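Local coordinates for protein AP endonuclease, family 2 (Brucella melitensis biovar Abortus, PDB 3NGF) that probably interconverts hydroxypyruvate and tartronate semialdehyde as a manganese-binding TIM-barrel isomerase of the hyi family, although it is named an AP endonuclease, at residues G205-V210 and S233-V238; H164-V169 and T197-K202; F48-I53 and A98-L103; Q64-M69 and T146-P151. All blocks are in the same frame, centred on the assembly; numbering follows the deposited sequence.

Interaction 1 (G205-V210 and S233-V238); sequences GAFSHV and SVLESV
L235 of the helix reaches down to the strand and shares out its two methyl groups. CD2 lies against the outer end of the F207 ring, 3.9 Å from CE2, with CZ of the same ring almost as close. The two side chains run obliquely to one another, and the leucine methyl comes obliquely to the CE2-CZ end of the phenyl group. The other methyl, CD1, comes tip to tip with V210, where L235 CD1 and V210 CG1 are 4.1 Å apart. The contact is entirely apolar, and all three residues are buried.

F207 leaves the strand toward the helix, and its CG, set between the backbone N and the carbonyl carbon (chi1 60°), helps fix where the ring lies. The ring also meets that of Y240, their planes about 30° apart. L235 in turn is carried by the last turns of its helix. There the hydroxyl of S237 folds back to the backbone, S237 OG donating to V234 O at 2.7 Å. The same oxygen receives V238 N at 3.0 Å, so two donors grip a single carbonyl near the helix end.

Strand 207-212 and helix 228-237 are the first two members of a beta-alpha-beta unit that strand 243-246 completes, and this contact lays the helix against the outside of the barrel. I200 of helix 196-202 touches F207, V234 and V238 alike, while L184 of strand 180-185 packs on F207.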
# COMPACT_ATOMS: atom_id res chain seq x y z
N GLY A 205 -16.44 -0.45 1.95
CA GLY A 205 -16.26 -1.29 3.15
C GLY A 205 -15.28 -2.45 2.98
O GLY A 205 -15.06 -3.21 3.93
N ALA A 206 -14.68 -2.61 1.79
CA ALA A 206 -13.73 -3.72 1.52
C ALA A 206 -12.30 -3.26 1.21
O ALA A 206 -11.43 -4.09 0.99
CB ALA A 206 -14.25 -4.60 0.39
N PHE A 207 -12.05 -1.96 1.19
CA PHE A 207 -10.69 -1.44 1.05
C PHE A 207 -10.33 -0.60 2.25
O PHE A 207 -11.14 0.21 2.70
CB PHE A 207 -10.48 -0.68 -0.29
CG PHE A 207 -11.37 0.50 -0.48
CD1 PHE A 207 -12.65 0.36 -1.02
CD2 PHE A 207 -10.92 1.78 -0.16
CE1 PHE A 207 -13.48 1.46 -1.18
CE2 PHE A 207 -11.76 2.88 -0.33
CZ PHE A 207 -13.04 2.71 -0.84
N SER A 208 -9.11 -0.80 2.79
CA SER A 208 -8.66 -0.12 4.01
C SER A 208 -7.55 0.91 3.74
O SER A 208 -7.11 1.60 4.66
CB SER A 208 -8.16 -1.12 5.04
OG SER A 208 -9.22 -1.94 5.49
N HIS A 209 -7.12 0.99 2.49
CA HIS A 209 -6.11 1.95 2.10
C HIS A 209 -6.33 2.24 0.62
O HIS A 209 -6.80 1.37 -0.12
CB HIS A 209 -4.70 1.44 2.37
CG HIS A 209 -3.64 2.50 2.27
ND1 HIS A 209 -3.68 3.65 3.02
CD2 HIS A 209 -2.55 2.60 1.47
CE1 HIS A 209 -2.65 4.42 2.68
NE2 HIS A 209 -1.94 3.80 1.75
N VAL A 210 -6.00 3.46 0.24
CA VAL A 210 -6.11 3.95 -1.11
C VAL A 210 -4.76 4.59 -1.44
O VAL A 210 -4.11 5.18 -0.58
CB VAL A 210 -7.27 4.97 -1.26
CG1 VAL A 210 -7.28 5.60 -2.69
CG2 VAL A 210 -8.61 4.31 -0.93
N SER A 233 -13.91 13.19 -3.90
CA SER A 233 -15.28 13.47 -3.46
C SER A 233 -16.07 12.16 -3.38
O SER A 233 -16.92 12.01 -2.49
CB SER A 233 -15.98 14.52 -4.35
OG SER A 233 -16.40 13.96 -5.58
N VAL A 234 -15.71 11.20 -4.23
CA VAL A 234 -16.34 9.87 -4.22
C VAL A 234 -15.95 9.14 -2.93
O VAL A 234 -16.82 8.56 -2.25
CB VAL A 234 -15.96 9.03 -5.47
CG1 VAL A 234 -16.54 7.62 -5.40
CG2 VAL A 234 -16.42 9.73 -6.80
N LEU A 235 -14.67 9.19 -2.58
CA LEU A 235 -14.18 8.52 -1.37
C LEU A 235 -14.94 9.05 -0.16
O LEU A 235 -15.34 8.28 0.74
CB LEU A 235 -12.68 8.73 -1.20
CG LEU A 235 -11.83 7.95 -2.21
CD1 LEU A 235 -10.35 8.32 -2.11
CD2 LEU A 235 -12.02 6.42 -2.03
N GLU A 236 -15.13 10.37 -0.14
CA GLU A 236 -15.85 11.02 0.98
C GLU A 236 -17.31 10.61 1.04
O GLU A 236 -17.84 10.34 2.14
CB GLU A 236 -15.74 12.54 0.88
CG GLU A 236 -14.36 13.08 1.21
CD GLU A 236 -13.95 12.86 2.67
OE1 GLU A 236 -14.77 13.15 3.58
OE2 GLU A 236 -12.81 12.39 2.89
N SER A 237 -17.93 10.54 -0.13
CA SER A 237 -19.34 10.15 -0.30
C SER A 237 -19.63 8.74 0.22
O SER A 237 -20.68 8.53 0.84
CB SER A 237 -19.82 10.30 -1.77
OG SER A 237 -19.48 9.15 -2.57
N VAL A 238 -18.70 7.80 0.00
CA VAL A 238 -18.89 6.44 0.49
C VAL A 238 -18.51 6.27 1.96
O VAL A 238 -18.69 5.20 2.52
CB VAL A 238 -18.15 5.40 -0.37
CG1 VAL A 238 -18.62 5.49 -1.84
CG2 VAL A 238 -16.63 5.57 -0.27

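Interaction 2 (H164-V169 and T197-K202); sequences HQLEAV and TRLIEK
Q165 is the first residue of 164-169 to meet the other helix: its CG lies 3.8 Å from L199 CD2, the two side chains crossing at about a right angle. Just before it, H164 holds the N-cap position. D193 serves this helix start twice, accepting from H164 ND1 through one carboxylate oxygen and from Q165 N through the other. A bend at chi2 of Q165 (-65°) then carries its amide away from L199, so that the aliphatic part of the chain makes the contact. The next residue, L166, slides past L199 in the opposite direction, and L166 CG comes to 3.9 Å from L199 CD1. The leucine of the second helix is thus forked over the pair, one methyl for Q165 and one for L166. Farther out, L166 CD1 meets the alkyl chain of K202 at CD, 4.4 Å away, in an exposed border to the contact. R198 and E201 belong to another side of the second helix, where R198 NH1 and E201 OE1 form a salt bridge of 3.0 Å.

The helix segments are nearly parallel, 5° apart, but their axes stay 11.3 Å from each other, a gap the leucines bridge. Both lie on the outside of the barrel: Q165 and V169 rest on V182 of strand 180-185, I200 covers L184 of that strand, and the second helix leans in turn on V234 of helix 228-237.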
# COMPACT_ATOMS: atom_id res chain seq x y z
N HIS A 164 -6.48 -7.60 -10.52
CA HIS A 164 -7.86 -7.12 -10.68
C HIS A 164 -8.54 -6.91 -9.34
O HIS A 164 -8.41 -7.76 -8.42
CB HIS A 164 -8.69 -8.05 -11.56
CG HIS A 164 -8.25 -8.07 -12.99
ND1 HIS A 164 -8.56 -7.05 -13.87
CD2 HIS A 164 -7.52 -8.97 -13.69
CE1 HIS A 164 -8.03 -7.32 -15.05
NE2 HIS A 164 -7.40 -8.47 -14.97
N GLN A 165 -9.24 -5.79 -9.21
CA GLN A 165 -9.83 -5.39 -7.90
C GLN A 165 -10.92 -6.31 -7.36
O GLN A 165 -10.84 -6.73 -6.20
CB GLN A 165 -10.36 -3.94 -7.95
CG GLN A 165 -9.34 -2.90 -8.32
CD GLN A 165 -8.22 -2.76 -7.29
OE1 GLN A 165 -8.44 -2.95 -6.08
NE2 GLN A 165 -7.03 -2.39 -7.76
N LEU A 166 -11.96 -6.58 -8.14
CA LEU A 166 -13.06 -7.41 -7.62
C LEU A 166 -12.61 -8.87 -7.43
O LEU A 166 -13.13 -9.58 -6.56
CB LEU A 166 -14.29 -7.31 -8.52
CG LEU A 166 -14.97 -5.94 -8.61
CD1 LEU A 166 -16.21 -6.06 -9.49
CD2 LEU A 166 -15.36 -5.43 -7.24
N GLU A 167 -11.63 -9.30 -8.21
CA GLU A 167 -11.04 -10.63 -8.02
C GLU A 167 -10.38 -10.68 -6.64
O GLU A 167 -10.48 -11.69 -5.92
CB GLU A 167 -10.02 -10.92 -9.10
CG GLU A 167 -9.32 -12.24 -8.96
CD GLU A 167 -8.35 -12.54 -10.09
OE1 GLU A 167 -8.10 -11.65 -10.95
OE2 GLU A 167 -7.84 -13.68 -10.12
N ALA A 168 -9.72 -9.59 -6.26
CA ALA A 168 -9.07 -9.52 -4.94
C ALA A 168 -10.11 -9.51 -3.83
O ALA A 168 -9.92 -10.15 -2.78
CB ALA A 168 -8.15 -8.27 -4.83
N VAL A 169 -11.21 -8.78 -4.02
CA VAL A 169 -12.33 -8.80 -3.07
C VAL A 169 -12.84 -10.23 -2.86
O VAL A 169 -13.09 -10.66 -1.72
CB VAL A 169 -13.47 -7.89 -3.50
CG1 VAL A 169 -14.70 -8.11 -2.65
CG2 VAL A 169 -13.00 -6.40 -3.46
N THR A 197 -15.61 5.07 -10.28
CA THR A 197 -16.65 5.54 -9.36
C THR A 197 -17.54 4.39 -8.91
O THR A 197 -17.74 4.16 -7.69
CB THR A 197 -17.49 6.65 -9.96
OG1 THR A 197 -16.63 7.74 -10.28
CG2 THR A 197 -18.57 7.13 -8.97
N ARG A 198 -18.01 3.63 -9.88
CA ARG A 198 -18.86 2.47 -9.61
C ARG A 198 -18.09 1.33 -8.96
O ARG A 198 -18.64 0.61 -8.11
CB ARG A 198 -19.58 2.05 -10.90
CG ARG A 198 -20.56 3.10 -11.39
CD ARG A 198 -21.76 3.27 -10.47
NE ARG A 198 -22.73 4.17 -11.09
CZ ARG A 198 -22.95 5.44 -10.75
NH1 ARG A 198 -22.33 6.00 -9.71
NH2 ARG A 198 -23.83 6.14 -11.44
N LEU A 199 -16.79 1.24 -9.25
CA LEU A 199 -15.95 0.24 -8.60
C LEU A 199 -15.80 0.55 -7.10
O LEU A 199 -15.96 -0.35 -6.26
CB LEU A 199 -14.57 0.24 -9.23
CG LEU A 199 -13.56 -0.80 -8.77
CD1 LEU A 199 -14.08 -2.21 -9.02
CD2 LEU A 199 -12.17 -0.59 -9.48
N ILE A 200 -15.47 1.80 -6.79
CA ILE A 200 -15.34 2.27 -5.40
C ILE A 200 -16.61 2.01 -4.63
O ILE A 200 -16.57 1.50 -3.49
CB ILE A 200 -14.97 3.79 -5.30
CG1 ILE A 200 -13.54 4.00 -5.83
CG2 ILE A 200 -15.12 4.29 -3.86
CD1 ILE A 200 -13.11 5.47 -6.01
N GLU A 201 -17.74 2.29 -5.28
CA GLU A 201 -19.05 2.06 -4.70
C GLU A 201 -19.33 0.57 -4.44
O GLU A 201 -19.87 0.22 -3.35
CB GLU A 201 -20.13 2.72 -5.57
CG GLU A 201 -20.09 4.26 -5.43
CD GLU A 201 -20.94 4.99 -6.44
OE1 GLU A 201 -21.40 4.37 -7.40
OE2 GLU A 201 -21.15 6.21 -6.25
N LYS A 202 -18.94 -0.30 -5.38
CA LYS A 202 -19.08 -1.75 -5.20
C LYS A 202 -18.16 -2.25 -4.08
O LYS A 202 -18.51 -3.17 -3.34
CB LYS A 202 -18.72 -2.51 -6.48
CG LYS A 202 -19.61 -2.30 -7.67
CD LYS A 202 -18.84 -2.60 -9.00
CE LYS A 202 -19.76 -2.79 -10.18
NZ LYS A 202 -19.03 -3.15 -11.45

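Interaction 3 (F48-I53 and A98-L103); sequences FDADVI and ALHYAL
In the outer helical layer of the TIM barrel, the start of helix 50-59 is pinned to helix 88-104 by Y101, whose hydroxyl and ring face take hold of F48 and A50. The CG of Y101 lies beside the backbone N, opposite the carbonyl carbon (chi1 -81°), and from there the side chain reaches across to the other helix. Y101 OH donates to F48 O at 2.6 Å, with a C=O...donor angle of 160°, so the hydroxyl oxygen lies nearly on the extension of the C=O bond. F48 O lies close to the ring plane, at the phenol edge. Over one face of the same ring sits the methyl group of A50, in a CH-pi contact: A50 CB is 4.1 Å from the centroid of the Y101 ring, 22° off the normal. H100 meets this methyl from a second direction, roughly at right angles to the tyrosine, H100 NE2 standing 3.8 Å from A50 CB.

Water strengthens the join. One molecule links D49 OD1 and H100 NE2, while a second accepts from A50 N and donates weakly to Y101 OH. D49 is the N-cap of the helix, and D49 OD1 also accepts from D51 N at 3.0 Å, approached from above the carboxylate plane.

On the barrel side Y101 rests on F67, and its ring meets that of Y46 edge to face. Successive outer helices of a beta/alpha barrel pack here, strand 63-68 coming between them in the chain.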
# COMPACT_ATOMS: atom_id res chain seq x y z
N PHE A 48 16.70 -0.47 8.07
CA PHE A 48 16.88 0.51 9.15
C PHE A 48 16.39 -0.04 10.49
O PHE A 48 15.51 -0.90 10.54
CB PHE A 48 16.14 1.82 8.78
CG PHE A 48 16.62 2.45 7.49
CD1 PHE A 48 16.06 2.09 6.26
CD2 PHE A 48 17.62 3.43 7.51
CE1 PHE A 48 16.51 2.67 5.08
CE2 PHE A 48 18.07 4.02 6.36
CZ PHE A 48 17.53 3.65 5.12
N ASP A 49 16.99 0.45 11.59
CA ASP A 49 16.60 0.12 12.97
C ASP A 49 15.17 0.65 13.22
O ASP A 49 14.88 1.83 12.99
CB ASP A 49 17.60 0.74 13.96
CG ASP A 49 17.25 0.55 15.46
OD1 ASP A 49 16.33 -0.23 15.83
OD2 ASP A 49 17.94 1.17 16.29
N ALA A 50 14.28 -0.22 13.68
CA ALA A 50 12.91 0.20 14.01
C ALA A 50 12.89 1.38 14.98
O ALA A 50 12.04 2.26 14.84
CB ALA A 50 12.10 -0.97 14.59
N ASP A 51 13.78 1.37 15.98
CA ASP A 51 13.80 2.45 16.96
C ASP A 51 14.10 3.82 16.29
O ASP A 51 13.60 4.86 16.75
CB ASP A 51 14.85 2.20 18.04
CG ASP A 51 14.46 1.13 19.05
OD1 ASP A 51 13.36 0.54 18.98
OD2 ASP A 51 15.31 0.92 19.97
N VAL A 52 14.95 3.83 15.27
CA VAL A 52 15.32 5.05 14.57
C VAL A 52 14.11 5.58 13.79
O VAL A 52 13.79 6.75 13.88
CB VAL A 52 16.55 4.82 13.63
CG1 VAL A 52 16.82 6.04 12.72
CG2 VAL A 52 17.79 4.45 14.46
N ILE A 53 13.43 4.70 13.04
CA ILE A 53 12.21 5.10 12.33
C ILE A 53 11.13 5.58 13.31
O ILE A 53 10.49 6.60 13.06
CB ILE A 53 11.64 3.97 11.44
CG1 ILE A 53 12.59 3.65 10.28
CG2 ILE A 53 10.28 4.38 10.87
CD1 ILE A 53 12.14 2.40 9.45
N ALA A 98 7.76 -8.23 10.25
CA ALA A 98 6.82 -7.11 9.97
C ALA A 98 6.09 -6.60 11.23
O ALA A 98 5.97 -5.39 11.42
CB ALA A 98 5.81 -7.53 8.90
N LEU A 99 5.65 -7.53 12.08
CA LEU A 99 4.95 -7.22 13.34
C LEU A 99 5.85 -6.43 14.29
O LEU A 99 5.40 -5.43 14.87
CB LEU A 99 4.40 -8.50 14.02
CG LEU A 99 3.60 -8.36 15.32
CD1 LEU A 99 2.44 -7.37 15.18
CD2 LEU A 99 3.10 -9.74 15.83
N HIS A 100 7.11 -6.85 14.42
CA HIS A 100 8.10 -6.11 15.24
C HIS A 100 8.17 -4.64 14.83
O HIS A 100 8.06 -3.75 15.68
CB HIS A 100 9.50 -6.73 15.16
CG HIS A 100 10.58 -5.86 15.72
ND1 HIS A 100 10.72 -5.63 17.08
CD2 HIS A 100 11.55 -5.13 15.12
CE1 HIS A 100 11.74 -4.80 17.28
NE2 HIS A 100 12.26 -4.49 16.11
N TYR A 101 8.30 -4.39 13.52
CA TYR A 101 8.31 -3.03 13.04
C TYR A 101 6.96 -2.32 13.19
O TYR A 101 6.91 -1.14 13.56
CB TYR A 101 8.75 -2.98 11.56
CG TYR A 101 10.23 -3.06 11.37
CD1 TYR A 101 10.91 -4.27 11.48
CD2 TYR A 101 10.97 -1.92 11.05
CE1 TYR A 101 12.27 -4.35 11.30
CE2 TYR A 101 12.33 -1.99 10.86
CZ TYR A 101 12.98 -3.20 10.99
OH TYR A 101 14.34 -3.26 10.81
N ALA A 102 5.87 -3.03 12.92
CA ALA A 102 4.53 -2.43 13.06
C ALA A 102 4.25 -1.98 14.49
O ALA A 102 3.73 -0.89 14.70
CB ALA A 102 3.44 -3.40 12.60
N LEU A 103 4.65 -2.77 15.48
CA LEU A 103 4.46 -2.34 16.87
C LEU A 103 5.36 -1.14 17.21
O LEU A 103 4.89 -0.17 17.82
CB LEU A 103 4.67 -3.53 17.81
CG LEU A 103 3.65 -4.67 17.64
CD1 LEU A 103 4.02 -5.91 18.50
CD2 LEU A 103 2.23 -4.19 18.01
O HOH W 1 14.80 -2.77 16.08
O HOH W 2 14.82 -3.06 13.79

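Interaction 4 (Q64-M69 and T146-P151); sequences QVLFNM and TVLVEP. With MN (manganese (II) ion), chain C.
M69 and V147 meet at about a right angle, the thioether chain running across the branched valine so that M69 CE lies 4.0 Å from V147 CG2. The methionine arrives stretched out: beyond CG its chain is extended (chi2 -171°, chi3 170°), which puts the terminal methyl at the far end of its reach. V147 presents CG2, the methyl anti to its backbone N. The second meeting is looser and lies on the other face of the strands. L66 and L148 approach through single methyls, L66 CD1 standing 4.4 Å from L148 CD1, and both also touch H209 and T109.

Strands 63-68, which M69 directly follows, and 146-149 are not neighbours in the closed parallel barrel: strand 109-111 lies between them. L66 and L148 therefore pack across the barrel interior, whereas M69 comes up against A98 of helix 88-104 on the outside and V147 contacts V180. Along strand 63-68, Q64 folds its amide back on its own chain, Q64 NE2 donating to L66 O at 3.0 Å from above the carbonyl plane.

Past the end of strand 146-149 comes E150, predicted to be a proton donor or acceptor. With CG anti to the backbone N (chi1 -169°) and the chain extended beyond it, E150 sends one carboxylate oxygen to the metal, E150 OE2 binding manganese at 2.2 Å. D185, Q211 and E247 complete the protein ligands, and two waters, at 2.3 Å and 2.5 Å from the manganese, join them.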
# COMPACT_ATOMS: atom_id res chain seq x y z
N GLN A 64 2.61 6.58 10.91
CA GLN A 64 2.99 5.56 9.94
C GLN A 64 1.71 4.87 9.47
O GLN A 64 1.04 4.20 10.25
CB GLN A 64 3.93 4.52 10.55
CG GLN A 64 4.46 3.52 9.50
CD GLN A 64 5.43 4.15 8.50
OE1 GLN A 64 6.30 4.92 8.90
NE2 GLN A 64 5.33 3.77 7.21
N VAL A 65 1.35 5.09 8.20
CA VAL A 65 0.05 4.63 7.70
C VAL A 65 0.11 3.22 7.12
O VAL A 65 -0.87 2.45 7.23
CB VAL A 65 -0.46 5.62 6.65
CG1 VAL A 65 -1.68 5.11 5.95
CG2 VAL A 65 -0.70 7.02 7.35
N LEU A 66 1.25 2.87 6.53
CA LEU A 66 1.37 1.61 5.78
C LEU A 66 2.83 1.29 5.54
O LEU A 66 3.65 2.19 5.36
CB LEU A 66 0.66 1.74 4.41
CG LEU A 66 0.79 0.53 3.46
CD1 LEU A 66 -0.20 -0.51 3.86
CD2 LEU A 66 0.62 0.93 1.99
N PHE A 67 3.17 0.00 5.55
CA PHE A 67 4.36 -0.50 4.87
C PHE A 67 4.17 -1.98 4.51
O PHE A 67 3.11 -2.57 4.80
CB PHE A 67 5.66 -0.23 5.64
CG PHE A 67 5.72 -0.86 7.02
CD1 PHE A 67 6.26 -2.15 7.18
CD2 PHE A 67 5.22 -0.19 8.12
CE1 PHE A 67 6.33 -2.75 8.45
CE2 PHE A 67 5.28 -0.75 9.37
CZ PHE A 67 5.83 -2.03 9.55
N ASN A 68 5.12 -2.52 3.78
CA ASN A 68 5.00 -3.90 3.28
C ASN A 68 5.74 -4.87 4.16
O ASN A 68 6.78 -4.56 4.74
CB ASN A 68 5.57 -4.03 1.88
CG ASN A 68 4.87 -3.19 0.86
OD1 ASN A 68 3.93 -2.47 1.16
ND2 ASN A 68 5.34 -3.28 -0.40
N MET A 69 5.23 -6.10 4.21
CA MET A 69 5.99 -7.20 4.78
C MET A 69 7.23 -7.51 3.91
O MET A 69 7.28 -7.13 2.74
CB MET A 69 5.09 -8.43 4.91
CG MET A 69 3.83 -8.19 5.74
SD MET A 69 2.97 -9.72 6.06
CE MET A 69 1.74 -9.21 7.27
N THR A 146 -4.35 -4.74 10.43
CA THR A 146 -5.00 -5.29 9.24
C THR A 146 -3.92 -5.62 8.19
O THR A 146 -2.94 -4.89 8.05
CB THR A 146 -6.01 -4.28 8.65
OG1 THR A 146 -7.11 -4.11 9.55
CG2 THR A 146 -6.54 -4.73 7.25
N VAL A 147 -4.07 -6.75 7.49
CA VAL A 147 -3.20 -7.12 6.37
C VAL A 147 -3.93 -6.92 5.06
O VAL A 147 -5.10 -7.32 4.93
CB VAL A 147 -2.67 -8.58 6.48
CG1 VAL A 147 -3.80 -9.60 6.62
CG2 VAL A 147 -1.73 -8.93 5.32
N LEU A 148 -3.25 -6.34 4.08
CA LEU A 148 -3.86 -6.04 2.80
C LEU A 148 -3.25 -6.79 1.65
O LEU A 148 -2.05 -7.09 1.63
CB LEU A 148 -3.76 -4.54 2.48
CG LEU A 148 -4.34 -3.56 3.50
CD1 LEU A 148 -4.16 -2.11 2.99
CD2 LEU A 148 -5.79 -3.90 3.85
N VAL A 149 -4.11 -7.02 0.65
CA VAL A 149 -3.69 -7.49 -0.67
C VAL A 149 -3.85 -6.32 -1.62
O VAL A 149 -4.90 -5.65 -1.61
CB VAL A 149 -4.55 -8.72 -1.15
CG1 VAL A 149 -6.09 -8.48 -1.01
CG2 VAL A 149 -4.18 -9.13 -2.62
N GLU A 150 -2.83 -6.08 -2.44
CA GLU A 150 -2.84 -4.97 -3.41
C GLU A 150 -2.77 -5.46 -4.85
O GLU A 150 -1.71 -5.90 -5.29
CB GLU A 150 -1.67 -4.03 -3.23
CG GLU A 150 -1.82 -2.73 -4.05
CD GLU A 150 -0.57 -1.86 -4.14
OE1 GLU A 150 0.52 -2.20 -3.64
OE2 GLU A 150 -0.71 -0.79 -4.74
N PRO A 151 -3.89 -5.37 -5.58
CA PRO A 151 -3.80 -5.64 -7.03
C PRO A 151 -2.84 -4.65 -7.70
O PRO A 151 -2.90 -3.45 -7.43
CB PRO A 151 -5.24 -5.43 -7.51
CG PRO A 151 -6.07 -5.65 -6.30
CD PRO A 151 -5.27 -5.14 -5.15
MN MN C . 0.61 0.91 -4.87
O HOH W 3 1.96 -0.28 -3.19
O HOH W 4 2.08 0.01 -6.35

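All four contacts belong to one eight-stranded TIM barrel. Interactions 1 and 2, with centres about 11 Å apart, adjoin in the helical layer, where I200 of interaction 2 packs on F207 and V234 of interaction 1. Interaction 3 lies across the chain's centre from both, about 28 Å and 32 Å away between centres. Interaction 4, nearest the centre, touches all three: L66 and L148 meet H209, P151 meets Q165 and A168, and F67 meets Y101 and A102. Along the chain, interactions 3 and 4 alternate their segments, and interactions 2 and 1 follow in series. Interaction 4, which holds a manganese ligand, thus connects with contacts on both sides of the chain's centre.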